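Peptidoglycan synthetase penicillin-binding protein 3 (Bifidobacterium adolescentis, PDB 4YE5) probably binds penicillin and cross-links peptidoglycan strands as a transpeptidase-family penicillin-binding protein of the cell envelope. Local coordinates at residues 51-56 and 139-144; 62-67 and 81-86; 93-98 and 132-137. One frame throughout, in Å; residues are numbered along the deposited sequence. Where two conformers were deposited one is given.

Contact 1 (51-56 and 139-144)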
loop_
_atom_site.group_PDB
_atom_site.type_symbol
_atom_site.label_atom_id
_atom_site.label_comp_id
_atom_site.label_asym_id
_atom_site.label_seq_id
_atom_site.Cartn_x
_atom_site.Cartn_y
_atom_site.Cartn_z
ATOM N N THR A 51 -10.373 -29.755 4.437
ATOM C CA THR A 51 -9.938 -31.014 5.019
ATOM C C THR A 51 -11.130 -31.615 5.761
ATOM O O THR A 51 -11.784 -30.926 6.554
ATOM C CB THR A 51 -8.741 -30.823 5.970
ATOM O OG1 THR A 51 -7.668 -30.191 5.257
ATOM C CG2 THR A 51 -8.254 -32.162 6.469
ATOM N N ILE A 52 -11.437 -32.878 5.482
ATOM C CA ILE A 52 -12.555 -33.546 6.146
ATOM C C ILE A 52 -12.037 -34.262 7.385
ATOM O O ILE A 52 -11.134 -35.105 7.300
ATOM C CB ILE A 52 -13.275 -34.538 5.211
ATOM C CG1 ILE A 52 -13.833 -33.807 3.981
ATOM C CG2 ILE A 52 -14.408 -35.289 5.961
ATOM C CD1 ILE A 52 -14.709 -32.598 4.330
ATOM N N ILE A 53 -12.604 -33.902 8.534
ATOM C CA ILE A 53 -12.159 -34.407 9.828
ATOM C C ILE A 53 -13.213 -35.313 10.446
ATOM O O ILE A 53 -14.401 -34.999 10.412
ATOM C CB ILE A 53 -11.902 -33.230 10.815
ATOM C CG1 ILE A 53 -10.877 -32.237 10.237
ATOM C CG2 ILE A 53 -11.459 -33.753 12.188
ATOM C CD1 ILE A 53 -9.505 -32.853 9.930
ATOM N N GLY A 54 -12.781 -36.434 11.016
ATOM C CA GLY A 54 -13.663 -37.263 11.822
ATOM C C GLY A 54 -13.336 -37.190 13.310
ATOM O O GLY A 54 -12.196 -36.920 13.703
ATOM N N ASN A 55 -14.356 -37.406 14.136
ATOM C CA ASN A 55 -14.208 -37.537 15.583
ATOM C C ASN A 55 -14.437 -39.005 15.968
ATOM O O ASN A 55 -15.581 -39.449 16.120
ATOM C CB ASN A 55 -15.219 -36.625 16.288
ATOM C CG ASN A 55 -15.119 -36.671 17.814
ATOM O OD1 ASN A 55 -14.773 -37.689 18.405
ATOM N ND2 ASN A 55 -15.443 -35.551 18.459
ATOM N N PRO A 56 -13.340 -39.760 16.149
ATOM C CA PRO A 56 -13.425 -41.210 16.373
ATOM C C PRO A 56 -14.354 -41.613 17.515
ATOM O O PRO A 56 -15.175 -42.508 17.349
ATOM C CB PRO A 56 -11.977 -41.604 16.669
ATOM C CG PRO A 56 -11.160 -40.556 15.937
ATOM C CD PRO A 56 -11.941 -39.282 16.117
ATOM N N ILE A 139 -20.003 -35.438 14.042
ATOM C CA ILE A 139 -19.062 -36.557 13.909
ATOM C C ILE A 139 -18.031 -36.299 12.823
ATOM O O ILE A 139 -16.846 -36.574 12.993
ATOM C CB ILE A 139 -19.795 -37.869 13.628
ATOM C CG1 ILE A 139 -20.827 -38.106 14.735
ATOM C CG2 ILE A 139 -18.791 -39.042 13.504
ATOM C CD1 ILE A 139 -21.741 -39.242 14.468
ATOM N N VAL A 140 -18.492 -35.765 11.705
ATOM C CA VAL A 140 -17.606 -35.428 10.606
ATOM C C VAL A 140 -17.802 -33.939 10.300
ATOM O O VAL A 140 -18.930 -33.446 10.296
ATOM C CB VAL A 140 -17.941 -36.273 9.363
ATOM C CG1 VAL A 140 -17.032 -35.916 8.219
ATOM C CG2 VAL A 140 -17.835 -37.758 9.688
ATOM N N TYR A 141 -16.712 -33.224 10.076
ATOM C CA TYR A 141 -16.810 -31.818 9.690
ATOM C C TYR A 141 -15.688 -31.408 8.741
ATOM O O TYR A 141 -14.673 -32.114 8.579
ATOM C CB TYR A 141 -16.850 -30.892 10.916
ATOM C CG TYR A 141 -15.658 -31.027 11.845
ATOM C CD1 TYR A 141 -15.649 -31.985 12.853
ATOM C CD2 TYR A 141 -14.549 -30.182 11.722
ATOM C CE1 TYR A 141 -14.570 -32.115 13.712
ATOM C CE2 TYR A 141 -13.457 -30.304 12.585
ATOM C CZ TYR A 141 -13.479 -31.273 13.575
ATOM O OH TYR A 141 -12.417 -31.407 14.437
ATOM N N ALA A 142 -15.894 -30.264 8.108
ATOM C CA ALA A 142 -14.981 -29.752 7.101
ATOM C C ALA A 142 -14.163 -28.580 7.645
ATOM O O ALA A 142 -14.713 -27.650 8.232
ATOM C CB ALA A 142 -15.774 -29.316 5.890
ATOM N N GLU A 143 -12.848 -28.620 7.440
ATOM C CA GLU A 143 -11.994 -27.489 7.799
ATOM C C GLU A 143 -11.501 -26.784 6.536
ATOM O O GLU A 143 -10.791 -27.375 5.732
ATOM C CB GLU A 143 -10.816 -27.929 8.686
ATOM C CG GLU A 143 -11.169 -27.968 10.178
ATOM C CD GLU A 143 -10.028 -28.456 11.083
ATOM O OE1 GLU A 143 -8.997 -28.945 10.560
ATOM O OE2 GLU A 143 -10.180 -28.353 12.328
ATOM N N LEU A 144 -11.916 -25.534 6.361
ATOM C CA LEU A 144 -11.560 -24.735 5.189
ATOM C C LEU A 144 -10.052 -24.471 5.115
ATOM O O LEU A 144 -9.449 -24.049 6.096
ATOM C CB LEU A 144 -12.326 -23.413 5.218
ATOM C CG LEU A 144 -11.935 -22.386 4.157
ATOM C CD1 LEU A 144 -12.399 -22.845 2.788
ATOM C CD2 LEU A 144 -12.509 -21.002 4.503
#
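I53 and Y141 face each other in a hydrogen-bonded antiparallel pair. I53 N gives a nearly straight bond to Y141 O (2.7 Å), and Y141 N returns one to I53 O (2.9 Å). The tyrosine CG sits between its own backbone N and carbonyl carbon (chi1 58°). This turns the ring back across I53. I53 CB lies over one ring face, 3.9 Å from the ring centroid, a CH-pi contact. I53 CG2 is nearer the phenol end, 3.4 Å from Y141 OH. On the same face of the sheet, the carboxylate of E143 comes back to I53, with OE1 3.8 Å from I53 CG1. T51 and E143 form the next hydrogen-bonded pair. Strands 51-54 and 140-144 thus make an antiparallel ladder within the dimerisation-domain family region. Strand 50-54 is the middle of three, with strand 117-123 along its other edge. The opposite face is aliphatic: I52 CG2 meets V140 CG1 at 3.5 Å, and I52 CD1 lies 3.8 Å from A142 CB. Beyond the strand, N55 N bonds to I139 O at 2.9 Å. N55 then N-caps helix 56-61, its OD1 accepting from Q58 N.

Contact 2 (62-67 and 81-86)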
loop_
_atom_site.group_PDB
_atom_site.type_symbol
_atom_site.label_atom_id
_atom_site.label_comp_id
_atom_site.label_asym_id
_atom_site.label_seq_id
_atom_site.Cartn_x
_atom_site.Cartn_y
_atom_site.Cartn_z
ATOM N N PHE A 62 -21.945 -43.592 17.537
ATOM C CA PHE A 62 -23.005 -43.361 16.536
ATOM C C PHE A 62 -23.948 -44.548 16.365
ATOM O O PHE A 62 -23.514 -45.688 16.233
ATOM C CB PHE A 62 -22.387 -42.941 15.177
ATOM C CG PHE A 62 -23.398 -42.743 14.061
ATOM C CD1 PHE A 62 -24.308 -41.683 14.097
ATOM C CD2 PHE A 62 -23.410 -43.596 12.957
ATOM C CE1 PHE A 62 -25.229 -41.486 13.044
ATOM C CE2 PHE A 62 -24.330 -43.415 11.901
ATOM C CZ PHE A 62 -25.243 -42.363 11.948
ATOM N N ILE A 63 -25.250 -44.275 16.381
ATOM C CA ILE A 63 -26.255 -45.278 16.037
ATOM C C ILE A 63 -27.145 -44.720 14.928
ATOM O O ILE A 63 -27.842 -43.740 15.154
ATOM C CB ILE A 63 -27.157 -45.640 17.244
ATOM C CG1 ILE A 63 -26.309 -46.134 18.416
ATOM C CG2 ILE A 63 -28.185 -46.711 16.850
ATOM C CD1 ILE A 63 -27.095 -46.336 19.691
ATOM N N PRO A 64 -27.104 -45.324 13.724
ATOM C CA PRO A 64 -27.858 -44.742 12.602
ATOM C C PRO A 64 -29.373 -44.903 12.791
ATOM O O PRO A 64 -29.849 -45.899 13.323
ATOM C CB PRO A 64 -27.388 -45.559 11.387
ATOM C CG PRO A 64 -26.989 -46.913 12.001
ATOM C CD PRO A 64 -26.369 -46.546 13.335
ATOM N N THR A 65 -30.103 -43.895 12.336
ATOM C CA THR A 65 -31.552 -43.862 12.426
ATOM C C THR A 65 -32.183 -44.531 11.213
ATOM O O THR A 65 -31.846 -44.215 10.074
ATOM C CB THR A 65 -32.028 -42.399 12.512
ATOM O OG1 THR A 65 -31.563 -41.836 13.748
ATOM C CG2 THR A 65 -33.559 -42.304 12.448
ATOM N N THR A 66 -33.097 -45.456 11.471
ATOM C CA THR A 66 -33.809 -46.166 10.418
ATOM C C THR A 66 -34.877 -45.261 9.796
ATOM O O THR A 66 -35.638 -44.590 10.513
ATOM C CB THR A 66 -34.429 -47.460 10.964
ATOM O OG1 THR A 66 -33.378 -48.324 11.432
ATOM C CG2 THR A 66 -35.224 -48.181 9.884
ATOM N N CYS A 67 -34.906 -45.206 8.461
ATOM C CA CYS A 67 -35.908 -44.400 7.763
ATOM C C CYS A 67 -37.276 -45.049 7.910
ATOM O O CYS A 67 -37.419 -46.251 7.715
ATOM C CB CYS A 67 -35.531 -44.212 6.285
ATOM S SG CYS A 67 -33.965 -43.313 6.040
ATOM N N LYS A 81 -31.866 -48.439 2.035
ATOM C CA LYS A 81 -31.984 -49.448 3.094
ATOM C C LYS A 81 -31.190 -48.998 4.327
ATOM O O LYS A 81 -30.268 -48.190 4.203
ATOM C CB LYS A 81 -31.457 -50.809 2.607
ATOM C CG LYS A 81 -32.204 -51.396 1.395
ATOM C CD LYS A 81 -33.586 -51.938 1.784
ATOM C CE LYS A 81 -34.470 -52.163 0.559
ATOM N NZ LYS A 81 -34.748 -50.887 -0.168
ATOM N N PRO A 82 -31.542 -49.523 5.515
ATOM C CA PRO A 82 -30.811 -49.156 6.736
ATOM C C PRO A 82 -29.324 -49.484 6.638
ATOM O O PRO A 82 -28.925 -50.384 5.885
ATOM C CB PRO A 82 -31.473 -50.019 7.814
ATOM C CG PRO A 82 -32.864 -50.288 7.275
ATOM C CD PRO A 82 -32.676 -50.425 5.794
ATOM N N VAL A 83 -28.519 -48.750 7.395
ATOM C CA VAL A 83 -27.066 -48.880 7.335
ATOM C C VAL A 83 -26.654 -50.295 7.787
ATOM O O VAL A 83 -25.774 -50.912 7.185
ATOM C CB VAL A 83 -26.371 -47.778 8.172
ATOM C CG1 VAL A 83 -24.870 -47.984 8.210
ATOM C CG2 VAL A 83 -26.709 -46.375 7.612
ATOM N N GLY A 84 -27.309 -50.809 8.828
ATOM C CA GLY A 84 -27.145 -52.207 9.216
ATOM C C GLY A 84 -26.063 -52.509 10.241
ATOM O O GLY A 84 -26.008 -53.604 10.769
ATOM N N VAL A 85 -25.194 -51.540 10.515
ATOM C CA VAL A 85 -24.178 -51.684 11.554
ATOM C C VAL A 85 -24.199 -50.409 12.378
ATOM O O VAL A 85 -24.991 -49.518 12.086
ATOM C CB VAL A 85 -22.761 -51.904 10.962
ATOM C CG1 VAL A 85 -22.641 -53.317 10.386
ATOM C CG2 VAL A 85 -22.433 -50.845 9.895
ATOM N N THR A 86 -23.341 -50.320 13.395
ATOM C CA THR A 86 -23.270 -49.132 14.248
ATOM C C THR A 86 -21.856 -48.626 14.349
ATOM O O THR A 86 -20.922 -49.245 13.822
ATOM C CB THR A 86 -23.793 -49.399 15.695
ATOM O OG1 THR A 86 -22.891 -50.274 16.393
ATOM C CG2 THR A 86 -25.187 -50.018 15.670
#
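P64 lies against the backbone of V85 where two irregular segments, 62-67 and 81-86, run in roughly opposite directions. Their end-to-end directions are 160° apart. The segments make no backbone ladder, and their nearest CA atoms, those of T66 and P82, are 5.6 Å apart. Between V83 and V85 the chain turns at G84, which has a positive phi of 91°. The proline ring of P64 fills the middle of the contact. P64 CG is 3.3 Å from V85 O, and P64 CD also lies close to that oxygen. The CB edge of the ring turns to V83 instead, with P64 CB 3.9 Å from V83 CG2. V83 holds CG1 anti to the backbone N (chi1 175°), which places CG2 beside that N and against the proline. At one end, T66 CG2 touches P82 CG at 4.1 Å. At the other, T86 CB is 3.8 Å from F62 O. T66, P82 and T86 lie at the surface. The pairing is plain packing inside the long loop between helices 56-61 and 87-99. C67, ending segment 62-67, forms a disulfide with C75, which lies between the two segments. V83 packs on A90 and L94 of helix 87-99. F62 rests on V91 of the same helix, and also touches L136 and I139, which lie just ahead of strand 140-144.

Contact 3 (93-98 and 132-137)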
loop_
_atom_site.group_PDB
_atom_site.type_symbol
_atom_site.label_atom_id
_atom_site.label_comp_id
_atom_site.label_asym_id
_atom_site.label_seq_id
_atom_site.Cartn_x
_atom_site.Cartn_y
_atom_site.Cartn_z
ATOM N N ARG A 93 -19.277 -46.606 6.333
ATOM C CA ARG A 93 -20.133 -47.026 5.218
ATOM C C ARG A 93 -20.848 -45.856 4.567
ATOM O O ARG A 93 -21.005 -45.803 3.344
ATOM C CB ARG A 93 -21.180 -48.030 5.693
ATOM C CG ARG A 93 -20.779 -49.449 5.476
ATOM C CD ARG A 93 -21.816 -50.408 6.004
ATOM N NE ARG A 93 -21.267 -51.757 6.042
ATOM C CZ ARG A 93 -21.945 -52.833 6.420
ATOM N NH1 ARG A 93 -23.221 -52.740 6.807
ATOM N NH2 ARG A 93 -21.344 -54.002 6.407
ATOM N N LEU A 94 -21.314 -44.929 5.392
ATOM C CA LEU A 94 -21.985 -43.741 4.882
ATOM C C LEU A 94 -21.005 -42.864 4.113
ATOM O O LEU A 94 -21.325 -42.322 3.054
ATOM C CB LEU A 94 -22.644 -42.967 6.037
ATOM C CG LEU A 94 -23.887 -43.614 6.649
ATOM C CD1 LEU A 94 -24.223 -43.007 8.011
ATOM C CD2 LEU A 94 -25.092 -43.491 5.691
ATOM N N LEU A 95 -19.796 -42.740 4.639
ATOM C CA LEU A 95 -18.811 -41.808 4.095
ATOM C C LEU A 95 -18.120 -42.331 2.851
ATOM O O LEU A 95 -17.756 -41.549 1.969
ATOM C CB LEU A 95 -17.707 -41.537 5.115
ATOM C CG LEU A 95 -17.911 -40.484 6.181
ATOM C CD1 LEU A 95 -16.677 -40.461 7.089
ATOM C CD2 LEU A 95 -18.115 -39.158 5.494
ATOM N N ALA A 96 -17.886 -43.638 2.821
ATOM C CA ALA A 96 -17.035 -44.248 1.788
ATOM C C ALA A 96 -17.350 -43.836 0.338
ATOM O O ALA A 96 -16.450 -43.381 -0.378
ATOM C CB ALA A 96 -16.994 -45.784 1.949
ATOM N N PRO A 97 -18.621 -43.963 -0.099
ATOM C CA PRO A 97 -18.906 -43.565 -1.489
ATOM C C PRO A 97 -18.783 -42.070 -1.746
ATOM O O PRO A 97 -18.533 -41.655 -2.880
ATOM C CB PRO A 97 -20.364 -44.000 -1.689
ATOM C CG PRO A 97 -20.932 -44.094 -0.323
ATOM C CD PRO A 97 -19.809 -44.548 0.554
ATOM N N VAL A 98 -18.969 -41.257 -0.714
ATOM C CA VAL A 98 -18.877 -39.819 -0.914
ATOM C C VAL A 98 -17.430 -39.385 -1.061
ATOM O O VAL A 98 -17.106 -38.543 -1.898
ATOM C CB VAL A 98 -19.562 -39.042 0.245
ATOM C CG1 VAL A 98 -19.547 -37.564 -0.043
ATOM C CG2 VAL A 98 -21.005 -39.542 0.436
ATOM N N SER A 132 -22.412 -33.077 4.173
ATOM C CA SER A 132 -23.395 -32.457 5.065
ATOM C C SER A 132 -24.737 -33.158 4.986
ATOM O O SER A 132 -25.473 -33.232 5.972
ATOM C CB SER A 132 -23.556 -30.970 4.753
ATOM O OG SER A 132 -22.393 -30.273 5.141
ATOM N N LYS A 133 -25.037 -33.715 3.817
ATOM C CA LYS A 133 -26.314 -34.399 3.635
ATOM C C LYS A 133 -26.347 -35.793 4.265
ATOM O O LYS A 133 -27.397 -36.417 4.333
ATOM C CB LYS A 133 -26.697 -34.457 2.148
ATOM C CG LYS A 133 -26.877 -33.077 1.519
ATOM C CD LYS A 133 -27.584 -33.152 0.176
ATOM C CE LYS A 133 -28.879 -32.341 0.179
ATOM N NZ LYS A 133 -29.947 -32.973 1.017
ATOM N N LEU A 134 -25.204 -36.290 4.733
ATOM C CA LEU A 134 -25.180 -37.625 5.334
ATOM C C LEU A 134 -25.745 -37.651 6.753
ATOM O O LEU A 134 -25.851 -38.725 7.356
ATOM C CB LEU A 134 -23.757 -38.199 5.331
ATOM C CG LEU A 134 -23.101 -38.409 3.958
ATOM C CD1 LEU A 134 -21.623 -38.718 4.113
ATOM C CD2 LEU A 134 -23.821 -39.511 3.157
ATOM N N ASN A 135 -26.103 -36.480 7.288
ATOM C CA ASN A 135 -26.674 -36.374 8.645
ATOM C C ASN A 135 -25.730 -36.939 9.725
ATOM O O ASN A 135 -26.164 -37.659 10.638
ATOM C CB ASN A 135 -28.046 -37.066 8.744
ATOM C CG ASN A 135 -29.125 -36.356 7.935
ATOM O OD1 ASN A 135 -29.079 -35.139 7.744
ATOM N ND2 ASN A 135 -30.105 -37.121 7.451
ATOM N N LEU A 136 -24.453 -36.601 9.579
ATOM C CA LEU A 136 -23.381 -36.938 10.517
ATOM C C LEU A 136 -22.759 -35.680 11.136
ATOM O O LEU A 136 -21.540 -35.639 11.348
ATOM C CB LEU A 136 -22.236 -37.637 9.765
ATOM C CG LEU A 136 -22.481 -38.971 9.060
ATOM C CD1 LEU A 136 -21.326 -39.246 8.093
ATOM C CD2 LEU A 136 -22.674 -40.102 10.078
ATOM N N GLY A 137 -23.543 -34.636 11.394
ATOM C CA GLY A 137 -22.946 -33.402 11.912
ATOM C C GLY A 137 -22.489 -33.626 13.337
ATOM O O GLY A 137 -23.125 -34.354 14.088
#
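L134 meets L95 and V98 with its CG beside the backbone N (chi1 -62°) and its chain extended to CD1 (chi2 169°). This sends both methyl groups to helix 87-99. V98 holds CG1 anti to its backbone N (chi1 -176°), and CG2 is the branch that meets the leucine. V98 CG2 and L134 CD1 approach tip to tip at 3.8 Å. L95 reaches L134 from another direction: the two side chains cross at about a right angle, with L95 CD2 3.8 Å from L134 CD1. L134 CD2 also lies 3.8 Å from L94 O, on the helix backbone. L136 makes the second half of the contact. Its CD2 meets L94 CD1 at 3.9 Å, while its other branch, CD1, lies 4.1 Å from L95 CG. The two loop leucines are brought to the same helix by the turn after helix 125-132. S132 to N135 form a type I beta turn, and N135 takes a positive phi. N135 itself turns to the disulfide loop, where its ND2 bonds to C75 O and its O accepts from H76 NE2. I131 and L106 of the neighbouring helices add to the apolar surroundings of L95. The contact is hydrophobic packing without directional polar bonds, joining helix 87-99 to the loop before strand 140-144.

Overall arrangement
All three contacts lie in the dimerisation-domain family region. Contacts 1 and 3 are buried; contact 2 is at the surface. Contacts 2 and 3 follow one another along the chain, and both are nested in the loop closed by contact 1. Contact 1 is a sheet ladder ruled by backbone hydrogen bonds. Contact 3 is aliphatic, and contact 2 is sparse packing around a proline. Contacts 1 and 3 both bear on the chain around strand 140-144, and V140 packs on L95. F62 ties contact 2 to both of the others. Contacts 2 and 3 also share helix 87-99, where R93 NH1 makes a probable hydrogen bond to V83 O.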